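Side-chain contacts in N-deoxyribosyltransferase (Bacillus psychrosaccharolyticus, PDB 6EVS), which catalyses the transfer of a 2-deoxyribosyl group from a deoxynucleoside to a different nucleobase, a reaction used in the enzymatic synthesis of modified nucleosides: residues L29-F34 / Y127-L132; P42-E45 / F49-R52; D67-I72 / G87-L92. All blocks are in the same frame, centred on the assembly; numbering follows the deposited sequence.

Contact 1 (L29-F34 / Y127-L132); sequences LGHTVF and YDFATL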
ATOM      1  N   LEU A  29     -12.300  28.677   1.341  1.00 37.42           N
ATOM      2  CA  LEU A  29     -11.379  28.548   0.223  1.00 39.00           C
ATOM      3  C   LEU A  29     -11.924  27.642  -0.878  1.00 43.69           C
ATOM      4  O   LEU A  29     -11.265  27.485  -1.911  1.00 48.62           O
ATOM      5  CB  LEU A  29     -10.028  28.028   0.723  1.00 37.42           C
ATOM      6  CG  LEU A  29      -9.198  29.021   1.553  1.00 42.72           C
ATOM      7  CD1 LEU A  29      -8.078  28.306   2.301  1.00 45.77           C
ATOM      8  CD2 LEU A  29      -8.639  30.155   0.687  1.00 39.91           C
ATOM      9  N   GLY A  30     -13.112  27.064  -0.695  1.00 35.94           N
ATOM     10  CA  GLY A  30     -13.730  26.213  -1.692  1.00 38.91           C
ATOM     11  C   GLY A  30     -13.479  24.731  -1.523  1.00 39.85           C
ATOM     12  O   GLY A  30     -13.945  23.942  -2.358  1.00 38.71           O
ATOM     13  N   HIS A  31     -12.781  24.322  -0.465  1.00 35.14           N
ATOM     14  CA  HIS A  31     -12.440  22.920  -0.291  1.00 39.04           C
ATOM     15  C   HIS A  31     -13.614  22.148   0.305  1.00 37.98           C
ATOM     16  O   HIS A  31     -14.490  22.712   0.964  1.00 34.41           O
ATOM     17  CB  HIS A  31     -11.206  22.781   0.601  1.00 31.41           C
ATOM     18  CG  HIS A  31      -9.996  23.474   0.053  1.00 35.52           C
ATOM     19  ND1 HIS A  31      -9.356  23.060  -1.100  1.00 38.40           N
ATOM     20  CD2 HIS A  31      -9.322  24.567   0.488  1.00 33.41           C
ATOM     21  CE1 HIS A  31      -8.336  23.862  -1.345  1.00 36.49           C
ATOM     22  NE2 HIS A  31      -8.293  24.784  -0.397  1.00 35.14           N
ATOM     23  N   THR A  32     -13.618  20.839   0.063  1.00 31.30           N
ATOM     24  CA  THR A  32     -14.616  19.940   0.632  1.00 30.61           C
ATOM     25  C   THR A  32     -13.987  19.298   1.859  1.00 27.95           C
ATOM     26  O   THR A  32     -13.028  18.534   1.744  1.00 30.05           O
ATOM     27  CB  THR A  32     -15.069  18.887  -0.384  1.00 32.84           C
ATOM     28  OG1 THR A  32     -15.638  19.540  -1.522  1.00 31.86           O
ATOM     29  CG2 THR A  32     -16.120  17.980   0.240  1.00 31.59           C
ATOM     30  N   VAL A  33     -14.505  19.627   3.037  1.00 31.69           N
ATOM     31  CA  VAL A  33     -13.874  19.247   4.292  1.00 33.44           C
ATOM     32  C   VAL A  33     -14.745  18.222   4.997  1.00 27.92           C
ATOM     33  O   VAL A  33     -15.924  18.487   5.272  1.00 29.73           O
ATOM     34  CB  VAL A  33     -13.652  20.469   5.194  1.00 32.44           C
ATOM     35  CG1 VAL A  33     -12.967  20.036   6.483  1.00 26.17           C
ATOM     36  CG2 VAL A  33     -12.852  21.518   4.439  1.00 30.93           C
ATOM     37  N   PHE A  34     -14.161  17.069   5.332  1.00 26.13           N
ATOM     38  CA  PHE A  34     -14.808  16.129   6.248  1.00 32.42           C
ATOM     39  C   PHE A  34     -14.351  16.450   7.665  1.00 32.56           C
ATOM     40  O   PHE A  34     -13.155  16.355   7.969  1.00 29.52           O
ATOM     41  CB  PHE A  34     -14.477  14.674   5.912  1.00 33.17           C
ATOM     42  CG  PHE A  34     -15.096  13.674   6.868  1.00 30.99           C
ATOM     43  CD1 PHE A  34     -16.388  13.213   6.662  1.00 29.94           C
ATOM     44  CD2 PHE A  34     -14.382  13.200   7.965  1.00 27.47           C
ATOM     45  CE1 PHE A  34     -16.968  12.261   7.518  1.00 32.24           C
ATOM     46  CE2 PHE A  34     -14.955  12.276   8.851  1.00 27.08           C
ATOM     47  CZ  PHE A  34     -16.262  11.797   8.619  1.00 33.59           C
ATOM     48  N   TYR A 127      -1.822  29.744   0.923  1.00 39.76           N
ATOM     49  CA  TYR A 127      -1.155  28.539   0.442  1.00 42.84           C
ATOM     50  C   TYR A 127      -1.726  28.090  -0.903  1.00 50.38           C
ATOM     51  O   TYR A 127      -2.941  28.123  -1.122  1.00 36.72           O
ATOM     52  CB  TYR A 127      -1.314  27.422   1.475  1.00 35.70           C
ATOM     53  CG  TYR A 127      -0.537  26.166   1.174  1.00 35.59           C
ATOM     54  CD1 TYR A 127       0.836  26.097   1.405  1.00 38.49           C
ATOM     55  CD2 TYR A 127      -1.181  25.038   0.659  1.00 34.14           C
ATOM     56  CE1 TYR A 127       1.546  24.931   1.136  1.00 38.59           C
ATOM     57  CE2 TYR A 127      -0.481  23.874   0.397  1.00 40.47           C
ATOM     58  CZ  TYR A 127       0.880  23.825   0.631  1.00 38.38           C
ATOM     59  OH  TYR A 127       1.568  22.661   0.361  1.00 35.75           O
ATOM     60  N   ASP A 128      -0.845  27.653  -1.806  1.00 36.26           N
ATOM     61  CA  ASP A 128      -1.264  27.167  -3.120  1.00 36.76           C
ATOM     62  C   ASP A 128      -1.571  25.677  -3.009  1.00 37.20           C
ATOM     63  O   ASP A 128      -0.674  24.839  -3.111  1.00 34.75           O
ATOM     64  CB  ASP A 128      -0.190  27.439  -4.169  1.00 42.89           C
ATOM     65  CG  ASP A 128      -0.705  27.262  -5.592  1.00 51.44           C
ATOM     66  OD1 ASP A 128      -1.693  26.521  -5.793  1.00 51.71           O
ATOM     67  OD2 ASP A 128      -0.120  27.866  -6.511  1.00 59.61           O
ATOM     68  N   PHE A 129      -2.851  25.352  -2.808  1.00 33.27           N
ATOM     69  CA  PHE A 129      -3.283  23.963  -2.695  1.00 31.40           C
ATOM     70  C   PHE A 129      -3.137  23.210  -4.015  1.00 37.90           C
ATOM     71  O   PHE A 129      -2.983  21.982  -4.013  1.00 43.89           O
ATOM     72  CB  PHE A 129      -4.745  23.905  -2.241  1.00 36.88           C
ATOM     73  CG  PHE A 129      -4.946  24.166  -0.784  1.00 35.22           C
ATOM     74  CD1 PHE A 129      -4.958  25.464  -0.297  1.00 38.15           C
ATOM     75  CD2 PHE A 129      -5.146  23.118   0.100  1.00 37.62           C
ATOM     76  CE1 PHE A 129      -5.169  25.710   1.057  1.00 36.88           C
ATOM     77  CE2 PHE A 129      -5.362  23.354   1.444  1.00 39.85           C
ATOM     78  CZ  PHE A 129      -5.367  24.653   1.927  1.00 41.12           C
ATOM     79  N   ALA A 130      -3.208  23.919  -5.143  1.00 42.86           N
ATOM     80  CA  ALA A 130      -3.120  23.263  -6.446  1.00 44.79           C
ATOM     81  C   ALA A 130      -1.744  22.635  -6.660  1.00 49.12           C
ATOM     82  O   ALA A 130      -1.640  21.467  -7.053  1.00 47.81           O
ATOM     83  CB  ALA A 130      -3.430  24.268  -7.558  1.00 48.53           C
ATOM     84  N   THR A 131      -0.674  23.400  -6.400  1.00 42.37           N
ATOM     85  CA  THR A 131       0.688  22.929  -6.621  1.00 38.88           C
ATOM     86  C   THR A 131       1.306  22.273  -5.395  1.00 41.43           C
ATOM     87  O   THR A 131       2.302  21.547  -5.535  1.00 31.74           O
ATOM     88  CB  THR A 131       1.590  24.083  -7.069  1.00 45.63           C
ATOM     89  OG1 THR A 131       1.555  25.129  -6.094  1.00 46.88           O
ATOM     90  CG2 THR A 131       1.131  24.638  -8.412  1.00 43.31           C
ATOM     91  N   LEU A 132       0.755  22.522  -4.205  1.00 36.05           N
ATOM     92  CA  LEU A 132       1.195  21.877  -2.974  1.00 32.08           C
ATOM     93  C   LEU A 132       2.698  22.063  -2.720  1.00 30.62           C
ATOM     94  O   LEU A 132       3.443  21.086  -2.607  1.00 30.88           O
ATOM     95  CB  LEU A 132       0.822  20.402  -3.008  1.00 35.05           C
ATOM     96  CG  LEU A 132       0.778  19.581  -1.726  1.00 41.41           C
ATOM     97  CD1 LEU A 132      -0.651  19.539  -1.188  1.00 40.11           C
ATOM     98  CD2 LEU A 132       1.295  18.167  -1.965  1.00 39.19           C
TER
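H31 uses its two ring nitrogens differently: ND1 is hydrogen-bonded to A2 N at the start of the chain, while NE2 settles over the ring of F129, 3.3 Å above its plane and over its centre. The two ring planes are inclined at 45°, with centroids 4.1 Å apart; CE1 of H31 comes within 3.4 Å of F129 CG. Imidazole suits the place because one flat group can bind a backbone nitrogen and still lie on an aromatic face. With CG beside its backbone N, chi1 -77°, F129 carries its ring out toward H31. The other face receives CD2 of Y127, 3.9 Å from the plane and nearer the border than the middle. L29 adds an apolar touch from CD1 to F129 CE1 at 4.1 Å. Between L29 and H31, G30 takes the positive phi of a Schellman motif and turns the chain from helix 13-28 toward strand 32-34, an outermost strand of this chain's parallel sheet in an alpha/beta fold. F129 belongs to the loop after helix 121-126 and also rests on I4 and M97 of that sheet. T131 O accepts a hydrogen bond from H62 NE2 of the second subunit.

Contact 2 (P42-E45 / F49-R52); sequences PEVE and FEWR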
ATOM      1  N   PRO A  42     -26.148  10.056  13.538  1.00 93.52           N
ATOM      2  CA  PRO A  42     -27.398  10.475  14.184  1.00102.59           C
ATOM      3  C   PRO A  42     -28.588   9.538  13.971  1.00105.56           C
ATOM      4  O   PRO A  42     -29.294   9.655  12.965  1.00113.31           O
ATOM      5  CB  PRO A  42     -27.657  11.839  13.531  1.00106.00           C
ATOM      6  CG  PRO A  42     -26.932  11.752  12.147  1.00104.61           C
ATOM      7  CD  PRO A  42     -26.137  10.456  12.122  1.00 99.88           C
ATOM      8  N   GLU A  43     -28.832   8.612  14.896  1.00 96.85           N
ATOM      9  CA  GLU A  43     -27.932   8.350  16.008  1.00 89.45           C
ATOM     10  C   GLU A  43     -28.032   6.902  16.447  1.00 83.88           C
ATOM     11  O   GLU A  43     -28.921   6.526  17.208  1.00 91.36           O
ATOM     12  CB  GLU A  43     -28.213   9.262  17.207  1.00 91.46           C
ATOM     13  CG  GLU A  43     -27.269   9.031  18.396  1.00 90.21           C
ATOM     14  CD  GLU A  43     -25.895   9.659  18.200  1.00 89.17           C
ATOM     15  OE1 GLU A  43     -25.811  10.900  18.130  1.00 91.02           O
ATOM     16  OE2 GLU A  43     -24.893   8.914  18.103  1.00 87.46           O
ATOM     17  N   VAL A  44     -27.120   6.086  15.929  1.00 74.76           N
ATOM     18  CA  VAL A  44     -26.772   4.847  16.597  1.00 68.92           C
ATOM     19  C   VAL A  44     -26.448   5.172  18.048  1.00 67.31           C
ATOM     20  O   VAL A  44     -25.864   6.221  18.343  1.00 70.83           O
ATOM     21  CB  VAL A  44     -25.578   4.188  15.879  1.00 64.19           C
ATOM     22  CG1 VAL A  44     -24.873   3.206  16.785  1.00 66.60           C
ATOM     23  CG2 VAL A  44     -26.038   3.507  14.609  1.00 63.21           C
ATOM     24  N   GLU A  45     -26.844   4.285  18.965  1.00 67.93           N
ATOM     25  CA  GLU A  45     -26.609   4.528  20.386  1.00 66.27           C
ATOM     26  C   GLU A  45     -25.155   4.893  20.635  1.00 62.47           C
ATOM     27  O   GLU A  45     -24.241   4.194  20.182  1.00 52.79           O
ATOM     28  CB  GLU A  45     -26.990   3.303  21.218  1.00 75.14           C
ATOM     29  CG  GLU A  45     -26.609   3.440  22.692  1.00 75.88           C
ATOM     30  CD  GLU A  45     -27.280   2.412  23.568  1.00 79.45           C
ATOM     31  OE1 GLU A  45     -27.867   2.800  24.604  1.00 86.00           O
ATOM     32  OE2 GLU A  45     -27.223   1.213  23.221  1.00 77.87           O
ATOM     33  N   PHE A  49     -21.087  -0.827  20.546  1.00 47.49           N
ATOM     34  CA  PHE A  49     -20.156  -1.442  19.599  1.00 47.99           C
ATOM     35  C   PHE A  49     -20.465  -1.016  18.169  1.00 41.66           C
ATOM     36  O   PHE A  49     -19.548  -0.739  17.386  1.00 46.30           O
ATOM     37  CB  PHE A  49     -20.188  -2.970  19.709  1.00 50.20           C
ATOM     38  CG  PHE A  49     -19.140  -3.640  18.867  1.00 48.47           C
ATOM     39  CD1 PHE A  49     -17.839  -3.735  19.322  1.00 52.34           C
ATOM     40  CD2 PHE A  49     -19.443  -4.133  17.613  1.00 47.79           C
ATOM     41  CE1 PHE A  49     -16.858  -4.318  18.550  1.00 49.98           C
ATOM     42  CE2 PHE A  49     -18.460  -4.717  16.834  1.00 49.45           C
ATOM     43  CZ  PHE A  49     -17.167  -4.810  17.309  1.00 43.74           C
ATOM     44  N   GLU A  50     -21.750  -0.977  17.803  1.00 43.18           N
ATOM     45  CA  GLU A  50     -22.124  -0.474  16.482  1.00 53.47           C
ATOM     46  C   GLU A  50     -21.593   0.941  16.250  1.00 43.71           C
ATOM     47  O   GLU A  50     -21.064   1.254  15.174  1.00 39.35           O
ATOM     48  CB  GLU A  50     -23.646  -0.504  16.333  1.00 56.72           C
ATOM     49  CG  GLU A  50     -24.148  -0.147  14.945  1.00 68.79           C
ATOM     50  CD  GLU A  50     -25.601  -0.492  14.739  1.00 84.63           C
ATOM     51  OE1 GLU A  50     -26.437   0.435  14.598  1.00 91.85           O
ATOM     52  OE2 GLU A  50     -25.934  -1.699  14.718  1.00 93.19           O
ATOM     53  N   TRP A  51     -21.746   1.820  17.249  1.00 42.06           N
ATOM     54  CA  TRP A  51     -21.312   3.207  17.099  1.00 40.58           C
ATOM     55  C   TRP A  51     -19.793   3.303  16.986  1.00 43.63           C
ATOM     56  O   TRP A  51     -19.272   4.010  16.109  1.00 36.20           O
ATOM     57  CB  TRP A  51     -21.848   4.050  18.274  1.00 43.76           C
ATOM     58  CG  TRP A  51     -21.347   5.452  18.236  1.00 43.45           C
ATOM     59  CD1 TRP A  51     -21.920   6.518  17.602  1.00 46.80           C
ATOM     60  CD2 TRP A  51     -20.143   5.936  18.830  1.00 44.37           C
ATOM     61  NE1 TRP A  51     -21.139   7.641  17.765  1.00 49.31           N
ATOM     62  CE2 TRP A  51     -20.046   7.310  18.523  1.00 48.77           C
ATOM     63  CE3 TRP A  51     -19.141   5.344  19.607  1.00 50.61           C
ATOM     64  CZ2 TRP A  51     -18.979   8.098  18.958  1.00 47.23           C
ATOM     65  CZ3 TRP A  51     -18.084   6.133  20.042  1.00 46.53           C
ATOM     66  CH2 TRP A  51     -18.008   7.488  19.704  1.00 45.08           C
ATOM     67  N   ARG A  52     -19.064   2.571  17.836  1.00 37.30           N
ATOM     68  CA  ARG A  52     -17.604   2.583  17.756  1.00 35.03           C
ATOM     69  C   ARG A  52     -17.121   2.067  16.395  1.00 36.50           C
ATOM     70  O   ARG A  52     -16.181   2.612  15.807  1.00 35.29           O
ATOM     71  CB  ARG A  52     -17.010   1.758  18.909  1.00 57.02           C
ATOM     72  CG  ARG A  52     -16.469   0.396  18.504  1.00 64.28           C
ATOM     73  CD  ARG A  52     -15.882  -0.432  19.642  1.00 70.38           C
ATOM     74  NE  ARG A  52     -15.006  -1.487  19.118  1.00 75.94           N
ATOM     75  CZ  ARG A  52     -14.211  -2.240  19.874  1.00 82.25           C
ATOM     76  NH1 ARG A  52     -14.177  -2.043  21.188  1.00 83.44           N
ATOM     77  NH2 ARG A  52     -13.437  -3.173  19.320  1.00 77.88           N
TER
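V44 and W51 make the apolar part of the contact, the methyl CG1 of V44 lying 3.5 Å from W51 CB and equally near the backbone N of W51. CG1 stands roughly anti to the valine's own backbone N (chi1 159°), and this rotation sends one methyl to the tryptophan and the other, CG2, to E50. A branched side chain suits the site, since its two methyls reach two successive helix residues at once. E50 also brings the aliphatic part of its chain alongside, with CB and CG each 3.9 Å from V44 CG1.

Close approaches of oxygen to carbon form a second group. OE1 of E50 comes to 3.1 Å from V44 CG2, and E45 O lies just as near W51 CB. The chain of E43, bent at chi2 (78°), carries OE2 to 3.9 Å from W51 CD1, the carboxylate and indole planes standing 39° apart.

These pieces meet where the loop after strand 32-34 doubles back onto the first turn of helix 49-65. No hydrogen bond crosses directly between the two segments; S48, just ahead of the helix, mediates instead, its OG bonding both E45 O and W51 N. The indole is held at its polar end by a hydrogen bond from NE1 to Q40 O, while CB is merely in contact with V44 and E45 of the same loop. From the next helix position R52 leaves toward the fifth subunit, where its NE forms a salt bridge with D112.

Contact 3 (D67-I72 / G87-L92); sequences DITFGI and GASYIL
S89 meets T69 through a pair of hydroxyls, and it is the one residue of 87-92 that touches strand 68-72. At the start of this helical stretch, G87 and A88 offer their carbonyls to residues farther on: G87 O receives I91 N at 3.2 Å and A88 O receives L92 N at 2.9 Å. The small side chain of A88 lies against I91 of the fifth subunit.

S89 then points into the chain's own interior. T69 OG1 donates a hydrogen bond to S89 OG across 2.8 Å. Both hydroxyls swing to the amide side of their residues (chi1 -66° for T69, -68° for S89), and these rotations turn them to one another across the gap between strand and helix. S89 OG is also hydrogen-bonded to E85 O, one turn earlier, so the buried serine oxygen has partners on both strand and helix. Serine is short enough to serve both. Threonine, beta-branched, fits a strand while offering the helix both a hydroxyl and a methyl, its CB lying 3.4 Å and its CG2 3.6 Å from S89 OG; I63 of helix 49-65 packs against both residues.

Farther along, Y90 and I91 reach the fifth subunit, at L60 and I91 there, and L92 packs both on I63 of its own chain and on I91 of the fifth subunit. T69 shares backbone hydrogen bonds with P95 and M97, so its strand runs beside the one that follows the helix: strand 68-72, helix 80-91 and strand 96-99 form a beta-alpha-beta crossover of the parallel sheet.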
ATOM      1  N   ASP A  67      -7.976  14.060  -0.392  1.00 25.74           N
ATOM      2  CA  ASP A  67      -6.708  14.372  -1.060  1.00 28.38           C
ATOM      3  C   ASP A  67      -5.607  14.700  -0.065  1.00 28.07           C
ATOM      4  O   ASP A  67      -4.432  14.372  -0.290  1.00 25.27           O
ATOM      5  CB  ASP A  67      -6.887  15.564  -2.003  1.00 26.47           C
ATOM      6  CG  ASP A  67      -7.897  15.280  -3.108  1.00 31.89           C
ATOM      7  OD1 ASP A  67      -8.806  16.135  -3.324  1.00 33.13           O
ATOM      8  OD2 ASP A  67      -7.802  14.166  -3.701  1.00 35.50           O
ATOM      9  N   ILE A  68      -5.980  15.363   1.034  1.00 25.93           N
ATOM     10  CA  ILE A  68      -5.053  15.965   1.985  1.00 24.67           C
ATOM     11  C   ILE A  68      -5.638  15.760   3.378  1.00 27.10           C
ATOM     12  O   ILE A  68      -6.851  15.909   3.574  1.00 26.17           O
ATOM     13  CB  ILE A  68      -4.886  17.481   1.746  1.00 29.51           C
ATOM     14  CG1 ILE A  68      -4.265  17.777   0.379  1.00 27.80           C
ATOM     15  CG2 ILE A  68      -4.122  18.159   2.914  1.00 28.77           C
ATOM     16  CD1 ILE A  68      -4.540  19.199  -0.072  1.00 32.50           C
ATOM     17  N   THR A  69      -4.788  15.445   4.341  1.00 24.27           N
ATOM     18  CA  THR A  69      -5.173  15.441   5.742  1.00 25.08           C
ATOM     19  C   THR A  69      -4.614  16.686   6.422  1.00 29.48           C
ATOM     20  O   THR A  69      -3.393  16.894   6.456  1.00 23.43           O
ATOM     21  CB  THR A  69      -4.693  14.202   6.479  1.00 21.55           C
ATOM     22  OG1 THR A  69      -5.375  13.054   5.957  1.00 20.99           O
ATOM     23  CG2 THR A  69      -4.915  14.355   8.060  1.00 26.34           C
ATOM     24  N   PHE A  70      -5.507  17.507   6.981  1.00 24.55           N
ATOM     25  CA  PHE A  70      -5.137  18.755   7.654  1.00 25.87           C
ATOM     26  C   PHE A  70      -5.314  18.541   9.150  1.00 33.02           C
ATOM     27  O   PHE A  70      -6.434  18.315   9.613  1.00 28.98           O
ATOM     28  CB  PHE A  70      -6.009  19.907   7.151  1.00 27.26           C
ATOM     29  CG  PHE A  70      -5.562  21.272   7.625  1.00 30.49           C
ATOM     30  CD1 PHE A  70      -4.908  22.145   6.764  1.00 36.70           C
ATOM     31  CD2 PHE A  70      -5.815  21.687   8.931  1.00 33.44           C
ATOM     32  CE1 PHE A  70      -4.491  23.395   7.204  1.00 42.19           C
ATOM     33  CE2 PHE A  70      -5.400  22.939   9.368  1.00 37.55           C
ATOM     34  CZ  PHE A  70      -4.743  23.791   8.500  1.00 41.01           C
ATOM     35  N   GLY A  71      -4.217  18.599   9.900  1.00 29.94           N
ATOM     36  CA  GLY A  71      -4.227  18.275  11.316  1.00 28.97           C
ATOM     37  C   GLY A  71      -4.076  19.527  12.159  1.00 29.64           C
ATOM     38  O   GLY A  71      -3.492  20.522  11.716  1.00 31.49           O
ATOM     39  N   ILE A  72      -4.618  19.483  13.379  1.00 30.44           N
ATOM     40  CA  ILE A  72      -4.418  20.546  14.362  1.00 32.79           C
ATOM     41  C   ILE A  72      -3.775  19.921  15.596  1.00 35.65           C
ATOM     42  O   ILE A  72      -4.354  19.019  16.215  1.00 34.86           O
ATOM     43  CB  ILE A  72      -5.733  21.255  14.723  1.00 37.30           C
ATOM     44  CG1 ILE A  72      -6.379  21.843  13.465  1.00 41.81           C
ATOM     45  CG2 ILE A  72      -5.489  22.331  15.820  1.00 37.27           C
ATOM     46  CD1 ILE A  72      -7.783  22.379  13.691  1.00 44.31           C
ATOM     47  N   GLY A  87      -0.388   9.481  11.266  1.00 25.85           N
ATOM     48  CA  GLY A  87       0.440   8.343  10.885  1.00 25.40           C
ATOM     49  C   GLY A  87      -0.212   7.484   9.807  1.00 21.91           C
ATOM     50  O   GLY A  87       0.421   7.107   8.817  1.00 21.28           O
ATOM     51  N   ALA A  88      -1.502   7.166   9.979  1.00 21.87           N
ATOM     52  CA  ALA A  88      -2.218   6.465   8.917  1.00 21.07           C
ATOM     53  C   ALA A  88      -2.172   7.249   7.609  1.00 24.33           C
ATOM     54  O   ALA A  88      -1.883   6.687   6.540  1.00 26.14           O
ATOM     55  CB  ALA A  88      -3.665   6.206   9.344  1.00 23.39           C
ATOM     56  N   SER A  89      -2.460   8.553   7.674  1.00 26.00           N
ATOM     57  CA  SER A  89      -2.459   9.393   6.474  1.00 25.59           C
ATOM     58  C   SER A  89      -1.141   9.300   5.732  1.00 23.13           C
ATOM     59  O   SER A  89      -1.117   9.193   4.499  1.00 24.15           O
ATOM     60  CB  SER A  89      -2.749  10.859   6.843  1.00 26.10           C
ATOM     61  OG  SER A  89      -4.095  10.977   7.308  1.00 26.84           O
ATOM     62  N   TYR A  90      -0.032   9.399   6.466  1.00 27.47           N
ATOM     63  CA  TYR A  90       1.292   9.362   5.857  1.00 24.12           C
ATOM     64  C   TYR A  90       1.507   8.068   5.087  1.00 24.60           C
ATOM     65  O   TYR A  90       1.934   8.089   3.926  1.00 28.19           O
ATOM     66  CB  TYR A  90       2.360   9.522   6.940  1.00 23.47           C
ATOM     67  CG  TYR A  90       3.765   9.534   6.382  1.00 28.34           C
ATOM     68  CD1 TYR A  90       4.236  10.628   5.664  1.00 32.30           C
ATOM     69  CD2 TYR A  90       4.620   8.453   6.568  1.00 26.42           C
ATOM     70  CE1 TYR A  90       5.533  10.658   5.161  1.00 30.36           C
ATOM     71  CE2 TYR A  90       5.911   8.469   6.054  1.00 28.18           C
ATOM     72  CZ  TYR A  90       6.359   9.571   5.366  1.00 31.54           C
ATOM     73  OH  TYR A  90       7.633   9.571   4.854  1.00 37.86           O
ATOM     74  N   ILE A  91       1.209   6.922   5.711  1.00 23.92           N
ATOM     75  CA  ILE A  91       1.349   5.658   4.981  1.00 25.93           C
ATOM     76  C   ILE A  91       0.386   5.603   3.802  1.00 28.70           C
ATOM     77  O   ILE A  91       0.723   5.057   2.744  1.00 28.45           O
ATOM     78  CB  ILE A  91       1.168   4.442   5.909  1.00 25.54           C
ATOM     79  CG1 ILE A  91       2.136   4.517   7.105  1.00 22.39           C
ATOM     80  CG2 ILE A  91       1.361   3.115   5.092  1.00 24.28           C
ATOM     81  CD1 ILE A  91       3.615   4.681   6.694  1.00 25.46           C
ATOM     82  N   LEU A  92      -0.815   6.165   3.941  1.00 24.52           N
ATOM     83  CA  LEU A  92      -1.760   6.151   2.825  1.00 21.70           C
ATOM     84  C   LEU A  92      -1.352   7.104   1.708  1.00 30.41           C
ATOM     85  O   LEU A  92      -2.043   7.174   0.686  1.00 33.15           O
ATOM     86  CB  LEU A  92      -3.162   6.511   3.316  1.00 21.55           C
ATOM     87  CG  LEU A  92      -3.931   5.472   4.159  1.00 23.46           C
ATOM     88  CD1 LEU A  92      -5.133   6.126   4.825  1.00 29.60           C
ATOM     89  CD2 LEU A  92      -4.360   4.304   3.241  1.00 25.24           C
TER

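From the N terminus, the chain runs through strand 3-7 and helix 13-28 before 29-34 opens contact 1. Contact 2 soon closes a very short loop, with three residues between its segments, at the beginning of helix 49-65. That helix leads to strand 68-72, where contact 3 opens, to be closed by helix 80-91. Contacts 2 and 3 therefore follow in series, and both are nested inside the long loop that 127-132 completes when it returns to contact 1. Contacts 1 and 3 reach the same sheet and touch, F129 CD2 lying 4.0 Å from I68 CD1. Contact 2 stands apart, its centre about 25 Å from that of contact 3, though both border the fifth subunit.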